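Local coordinates for protein cystathionine beta-lyases/cystathionine gamma-synthases (Corynebacterium glutamicum, PDB 5X5H) that probably catalyses the pyridoxal-phosphate-dependent joining of O-succinyl-L-homoserine and L-cysteine into L,L-cystathionine, releasing succinate, a step of methionine biosynthesis, at residues A[161-164]-A[165-169]; A[17-20]-A[21-24]; A[317-320]-A[321-324]. One frame throughout, in Å; residues are numbered along the deposited sequence.

Contact 1: A[161-164]-A[165-169]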
loop_
_atom_site.group_PDB
_atom_site.type_symbol
_atom_site.label_atom_id
_atom_site.label_comp_id
_atom_site.label_asym_id
_atom_site.label_seq_id
_atom_site.Cartn_x
_atom_site.Cartn_y
_atom_site.Cartn_z
ATOM N N ASP A 161 3.944 17.559 -36.943
ATOM C CA ASP A 161 4.432 18.853 -36.631
ATOM C C ASP A 161 3.385 19.589 -35.805
ATOM O O ASP A 161 2.379 20.088 -36.316
ATOM C CB ASP A 161 4.729 19.628 -37.957
ATOM C CG ASP A 161 5.401 20.925 -37.744
ATOM O OD1 ASP A 161 5.215 21.643 -36.747
ATOM O OD2 ASP A 161 6.156 21.349 -38.745
ATOM N N ILE A 162 3.628 19.573 -34.469
ATOM C CA ILE A 162 2.579 20.087 -33.554
ATOM C C ILE A 162 2.246 21.575 -33.840
ATOM O O ILE A 162 1.066 21.929 -33.874
ATOM C CB ILE A 162 3.019 19.891 -32.091
ATOM C CG1 ILE A 162 3.119 18.414 -31.757
ATOM C CG2 ILE A 162 1.997 20.509 -31.136
ATOM C CD1 ILE A 162 3.949 18.090 -30.530
ATOM N N GLU A 163 3.259 22.397 -33.999
ATOM C CA GLU A 163 3.084 23.856 -34.168
ATOM C C GLU A 163 2.304 24.061 -35.468
ATOM O O GLU A 163 1.400 24.893 -35.528
ATOM C CB GLU A 163 4.445 24.546 -34.175
ATOM C CG GLU A 163 4.289 26.067 -34.240
ATOM C CD GLU A 163 5.620 26.796 -34.227
ATOM O OE1 GLU A 163 6.672 26.186 -33.941
ATOM O OE2 GLU A 163 5.595 28.008 -34.426
ATOM N N ALA A 164 2.642 23.318 -36.523
ATOM C CA ALA A 164 1.960 23.502 -37.749
ATOM C C ALA A 164 0.492 23.131 -37.708
ATOM O O ALA A 164 -0.343 23.817 -38.270
ATOM C CB ALA A 164 2.612 22.734 -38.863
ATOM N N VAL A 165 0.135 22.003 -37.060
ATOM C CA VAL A 165 -1.195 21.636 -36.896
ATOM C C VAL A 165 -1.941 22.571 -35.971
ATOM O O VAL A 165 -3.077 22.885 -36.281
ATOM C CB VAL A 165 -1.297 20.129 -36.431
ATOM C CG1 VAL A 165 -2.674 19.802 -35.974
ATOM C CG2 VAL A 165 -0.728 19.197 -37.513
ATOM N N ALA A 166 -1.290 23.054 -34.911
ATOM C CA ALA A 166 -1.958 24.061 -34.053
ATOM C C ALA A 166 -2.366 25.313 -34.837
ATOM O O ALA A 166 -3.459 25.817 -34.614
ATOM C CB ALA A 166 -1.070 24.438 -32.930
ATOM N N LYS A 167 -1.468 25.790 -35.705
ATOM C CA LYS A 167 -1.824 26.944 -36.564
ATOM C C LYS A 167 -3.098 26.726 -37.351
ATOM O O LYS A 167 -3.893 27.665 -37.608
ATOM C CB LYS A 167 -0.703 27.300 -37.544
ATOM C CG LYS A 167 0.529 27.931 -36.899
ATOM C CD LYS A 167 1.624 28.254 -37.976
ATOM C CE LYS A 167 3.036 28.547 -37.456
ATOM N NZ LYS A 167 2.975 29.364 -36.212
ATOM N N LEU A 168 -3.364 25.495 -37.809
ATOM C CA LEU A 168 -4.633 25.198 -38.491
ATOM C C LEU A 168 -5.926 25.438 -37.727
ATOM O O LEU A 168 -7.018 25.513 -38.278
ATOM C CB LEU A 168 -4.713 23.755 -39.006
ATOM C CG LEU A 168 -3.547 23.336 -39.866
ATOM C CD1 LEU A 168 -3.704 21.890 -40.242
ATOM C CD2 LEU A 168 -3.406 24.172 -41.166
ATOM N N THR A 169 -5.827 25.422 -36.385
ATOM C CA THR A 169 -7.020 25.644 -35.608
ATOM C C THR A 169 -7.411 27.131 -35.448
ATOM O O THR A 169 -8.543 27.388 -35.036
ATOM C CB THR A 169 -6.882 25.063 -34.158
ATOM O OG1 THR A 169 -5.952 25.846 -33.415
ATOM C CG2 THR A 169 -6.545 23.569 -34.231
#
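V165 N donates to D161 O at 3.0 Å, and this bond closes the first turn of the short helix 162-167. The next two bonds repeat the i to i+4 step. A166 N reaches I162 O at 2.8 Å, and K167 N reaches E163 O at 3.0 Å. The bond after these, from L168 N to A164 O, is weak at 3.5 Å.

D161 is the N-cap. D161 OD1 accepts from A164 N at 3.1 Å, and the N-H comes from above the carboxylate plane, 59° out of it. OD1 caps the helix and OD2 pairs with K297 in a salt bridge.

E163 and K167 lie side by side one turn apart and point the same way. E163 has CG opposite its own N (chi1 -176°) and an extended chain. The K167 chain passes E163 O, with K167 CG 3.4 Å from that oxygen, and then bends at its last torsion. K167 NZ ends 3.4 Å from E163 OE2, a salt bridge whose hydrogen bond is weak.

V165 CG2 lies 3.4 Å from D161 O, the oxygen that V165 N also reaches. I162, V165 and A166 pack on L176 of strand 175-179, and V165 also meets I147 of strand 144-150. A164 and L168 turn to V133 of helix 133-139. T169 OG1 bonds back to A166 O, which also accepts from T169 N.

This is a helix N-capped by aspartate, within a beta-alpha-beta unit, linking strands 144-150 and 175-179 in the large mixed sheet of the PLP-binding domain.

Contact 2: A[17-20]-A[21-24]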
loop_
_atom_site.group_PDB
_atom_site.type_symbol
_atom_site.label_atom_id
_atom_site.label_comp_id
_atom_site.label_asym_id
_atom_site.label_seq_id
_atom_site.Cartn_x
_atom_site.Cartn_y
_atom_site.Cartn_z
ATOM N N ALA A 17 7.666 19.949 -7.380
ATOM C CA ALA A 17 6.589 20.860 -7.834
ATOM C C ALA A 17 5.232 20.576 -7.221
ATOM O O ALA A 17 4.357 21.453 -7.289
ATOM C CB ALA A 17 6.459 20.857 -9.355
ATOM N N GLY A 18 5.020 19.397 -6.762
ATOM C CA GLY A 18 3.754 18.962 -6.202
ATOM C C GLY A 18 3.542 19.051 -4.722
ATOM O O GLY A 18 2.373 19.113 -4.277
ATOM N N TYR A 19 4.579 18.989 -4.017
ATOM C CA TYR A 19 4.578 18.910 -2.545
ATOM C C TYR A 19 5.848 19.492 -1.996
ATOM O O TYR A 19 6.926 19.123 -2.438
ATOM C CB TYR A 19 4.373 17.478 -2.058
ATOM C CG TYR A 19 4.428 17.319 -0.534
ATOM C CD1 TYR A 19 3.319 17.507 0.195
ATOM C CD2 TYR A 19 5.588 16.878 0.062
ATOM C CE1 TYR A 19 3.358 17.408 1.573
ATOM C CE2 TYR A 19 5.732 16.759 1.468
ATOM C CZ TYR A 19 4.574 17.018 2.226
ATOM O OH TYR A 19 4.684 16.917 3.603
ATOM N N GLU A 20 5.671 20.350 -0.996
ATOM C CA GLU A 20 6.733 20.687 -0.097
ATOM C C GLU A 20 6.397 20.243 1.329
ATOM O O GLU A 20 5.226 20.244 1.647
ATOM C CB GLU A 20 7.028 22.168 -0.158
ATOM C CG GLU A 20 6.005 23.070 0.355
ATOM C CD GLU A 20 6.454 24.585 0.327
ATOM O OE1 GLU A 20 7.467 24.937 0.918
ATOM O OE2 GLU A 20 5.766 25.369 -0.344
ATOM N N PRO A 21 7.447 19.900 2.089
ATOM C CA PRO A 21 7.182 19.403 3.449
ATOM C C PRO A 21 6.207 20.306 4.160
ATOM O O PRO A 21 6.417 21.583 4.233
ATOM C CB PRO A 21 8.527 19.363 4.116
ATOM C CG PRO A 21 9.390 19.047 2.919
ATOM C CD PRO A 21 8.891 19.847 1.789
ATOM N N ASP A 22 5.086 19.746 4.626
ATOM C CA ASP A 22 3.956 20.568 5.077
ATOM C C ASP A 22 4.260 21.321 6.399
ATOM O O ASP A 22 5.258 21.117 7.074
ATOM C CB ASP A 22 2.682 19.774 5.064
ATOM C CG ASP A 22 2.510 18.791 6.151
ATOM O OD1 ASP A 22 3.081 18.935 7.256
ATOM O OD2 ASP A 22 1.835 17.737 5.930
ATOM N N ASP A 23 3.280 22.165 6.738
ATOM C CA ASP A 23 3.373 23.009 7.939
ATOM C C ASP A 23 2.745 22.353 9.163
ATOM O O ASP A 23 2.559 23.008 10.213
ATOM C CB ASP A 23 2.580 24.326 7.624
ATOM C CG ASP A 23 3.391 25.263 6.709
ATOM O OD1 ASP A 23 4.662 25.210 6.741
ATOM O OD2 ASP A 23 2.774 26.040 5.929
ATOM N N TYR A 24 2.479 21.058 9.123
ATOM C CA TYR A 24 1.916 20.312 10.197
ATOM C C TYR A 24 3.003 19.452 10.733
ATOM O O TYR A 24 3.710 19.867 11.669
ATOM C CB TYR A 24 0.677 19.580 9.767
ATOM C CG TYR A 24 -0.284 19.169 10.838
ATOM C CD1 TYR A 24 -0.904 20.148 11.633
ATOM C CD2 TYR A 24 -0.616 17.848 11.075
ATOM C CE1 TYR A 24 -1.874 19.793 12.558
ATOM C CE2 TYR A 24 -1.541 17.478 12.013
ATOM C CZ TYR A 24 -2.139 18.475 12.791
ATOM O OH TYR A 24 -3.114 18.105 13.760
#
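Hydrogen bonding across the contact rests on the phenol of Y19. D22 N donates to Y19 OH at 3.0 Å, with an N-H...O angle of 147°. The same OH is hydrogen-bonded to S27 O, so the hydroxyl links two points of the loop. With CG opposite the backbone N (chi1 177°), the Y19 ring runs forward along the chain and its OH reaches the residue three places on.

The apolar contact is made by Y19 and P21. Y19 CE2 lies 3.6 Å from P21 CA and 4.4 Å from P21 CD. The approach to the ring is oblique. The hydroxyl end of the Y19 ring passes close by P21 on its way to D22 N, with Y19 OH 3.5 Å from P21 CA.

A second polar group belongs to D22. D22 OD1 accepts from Y24 N at 2.9 Å, which makes an Asx turn. The N-H meets the oxygen from above the carboxylate plane, 47° out of it. OD1 accepts from G26 N as well, so one carboxylate oxygen holds two backbone amides.

D22 O accepts from R47 of the second subunit. The Y24 rings of the two subunits meet, and each Y24 OH bonds to D23 N of the other chain.

The 17-24 stretch has no regular helix or strand. It follows helix 10-16 and precedes strand 45-46 in the N-terminal part of the chain, placed against the second subunit.

Contact 3: A[317-320]-A[321-324]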
loop_
_atom_site.group_PDB
_atom_site.type_symbol
_atom_site.label_atom_id
_atom_site.label_comp_id
_atom_site.label_asym_id
_atom_site.label_seq_id
_atom_site.Cartn_x
_atom_site.Cartn_y
_atom_site.Cartn_z
ATOM N N ALA A 317 8.646 -12.104 -37.424
ATOM C CA ALA A 317 8.229 -11.144 -36.322
ATOM C C ALA A 317 7.832 -11.945 -35.067
ATOM O O ALA A 317 8.321 -11.674 -33.965
ATOM C CB ALA A 317 7.172 -10.280 -36.758
ATOM N N LYS A 318 7.016 -12.997 -35.210
ATOM C CA LYS A 318 6.591 -13.781 -34.095
ATOM C C LYS A 318 7.641 -14.608 -33.493
ATOM O O LYS A 318 7.722 -14.759 -32.268
ATOM C CB LYS A 318 5.346 -14.622 -34.435
ATOM C CG LYS A 318 4.170 -13.806 -34.744
ATOM C CD LYS A 318 3.002 -14.761 -35.087
ATOM C CE LYS A 318 2.277 -15.070 -33.801
ATOM N NZ LYS A 318 1.036 -15.915 -34.085
ATOM N N LYS A 319 8.545 -15.177 -34.311
ATOM C CA LYS A 319 9.653 -15.955 -33.774
ATOM C C LYS A 319 10.637 -15.034 -32.940
ATOM O O LYS A 319 11.205 -15.481 -31.903
ATOM C CB LYS A 319 10.413 -16.660 -34.930
ATOM C CG LYS A 319 11.575 -17.525 -34.502
ATOM C CD LYS A 319 11.147 -18.583 -33.502
ATOM C CE LYS A 319 12.218 -19.622 -33.121
ATOM N NZ LYS A 319 13.244 -20.026 -34.162
ATOM N N PHE A 320 10.811 -13.801 -33.473
ATOM C CA PHE A 320 11.669 -12.818 -32.732
ATOM C C PHE A 320 11.022 -12.578 -31.342
ATOM O O PHE A 320 11.740 -12.603 -30.339
ATOM C CB PHE A 320 11.823 -11.582 -33.473
ATOM C CG PHE A 320 12.726 -10.585 -32.787
ATOM C CD1 PHE A 320 14.108 -10.721 -32.811
ATOM C CD2 PHE A 320 12.141 -9.538 -32.118
ATOM C CE1 PHE A 320 14.937 -9.710 -32.221
ATOM C CE2 PHE A 320 12.951 -8.568 -31.500
ATOM C CZ PHE A 320 14.340 -8.675 -31.515
ATOM N N CYS A 321 9.713 -12.426 -31.358
ATOM C CA CYS A 321 8.979 -12.235 -30.106
ATOM C C CYS A 321 9.190 -13.332 -29.087
ATOM O O CYS A 321 9.231 -13.030 -27.849
ATOM C CB CYS A 321 7.495 -11.947 -30.363
ATOM S SG CYS A 321 7.107 -10.396 -31.012
ATOM N N THR A 322 9.294 -14.589 -29.488
ATOM C CA THR A 322 9.461 -15.678 -28.562
ATOM C C THR A 322 10.915 -16.122 -28.328
ATOM O O THR A 322 11.206 -17.039 -27.533
ATOM C CB THR A 322 8.647 -16.939 -28.968
ATOM O OG1 THR A 322 9.143 -17.357 -30.252
ATOM C CG2 THR A 322 7.181 -16.583 -29.119
ATOM N N SER A 323 11.883 -15.420 -28.936
ATOM C CA SER A 323 13.292 -15.769 -28.850
ATOM C C SER A 323 14.113 -14.946 -27.841
ATOM O O SER A 323 15.203 -15.314 -27.460
ATOM C CB SER A 323 13.960 -15.632 -30.172
ATOM O OG SER A 323 13.396 -16.597 -31.054
ATOM N N THR A 324 13.599 -13.758 -27.515
ATOM C CA THR A 324 14.317 -12.902 -26.568
ATOM C C THR A 324 14.262 -13.513 -25.187
ATOM O O THR A 324 13.202 -14.126 -24.783
ATOM C CB THR A 324 13.772 -11.467 -26.543
ATOM O OG1 THR A 324 12.345 -11.508 -26.335
ATOM C CG2 THR A 324 14.096 -10.782 -27.814
#
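S323 has OG opposite its carbonyl carbon and beside its own N (chi1 -65°), a setting that turns the hydroxyl back to K319 O. T322 places OG1 between its N and carbonyl carbon (chi1 61°), which brings this oxygen to the same acceptor. S323 OG donates to K319 O at 2.6 Å, and T322 OG1 donates to K319 O at 3.2 Å. The two hydroxyls come from opposite faces of the carbonyl plane, each well out of it. T322 N adds a weak bond to this oxygen.

Deeper in helix 313-323 the bonds are regular: C321 N to A317 O at 3.0 Å and T322 N to K318 O at 3.2 Å. S323 N also donates to F320 O, three residues back, at 3.2 Å, from well above the carbonyl plane. Serine and threonine hydroxyls thus add their bonds to those of the backbone at the last turn. The F320 ring packs against the five-stranded mixed sheet, at F310 and L340, and against helix 372-384.

K319 passes T322 at about a right angle. K319 bends at chi2 and chi4; K319 CE lies 3.8 Å from S323 OG. Near the C terminus N385 binds both side chains, its O taking K319 NZ and its ND2 meeting S323 OG. T324 CG2 lies over one face of the F320 ring, offset toward the rim and 4.3 Å from F320 CZ. T324 OG1 is bonded to I327 O, while P43 of the third subunit packs on K318, C321 and T322.

Overall arrangement
From the N terminus the chain reaches contact 2 first, then contact 1, then contact 3. Each is a local contact in one continuous stretch, so none encloses or crosses another. Contact 2 shapes the loop after helix 10-16, next to the second subunit. Contact 1 spans the helix joining strands 144-150 and 175-179 of the seven-stranded sheet. Contact 3 ends helix 313-323 beside the five-stranded sheet, helix 372-384 and the third subunit. The centres of contacts 1 and 2 are about 38 Å apart, and those of contacts 2 and 3 are about 48 Å apart, on opposite sides of the chain's centre. No two of them touch.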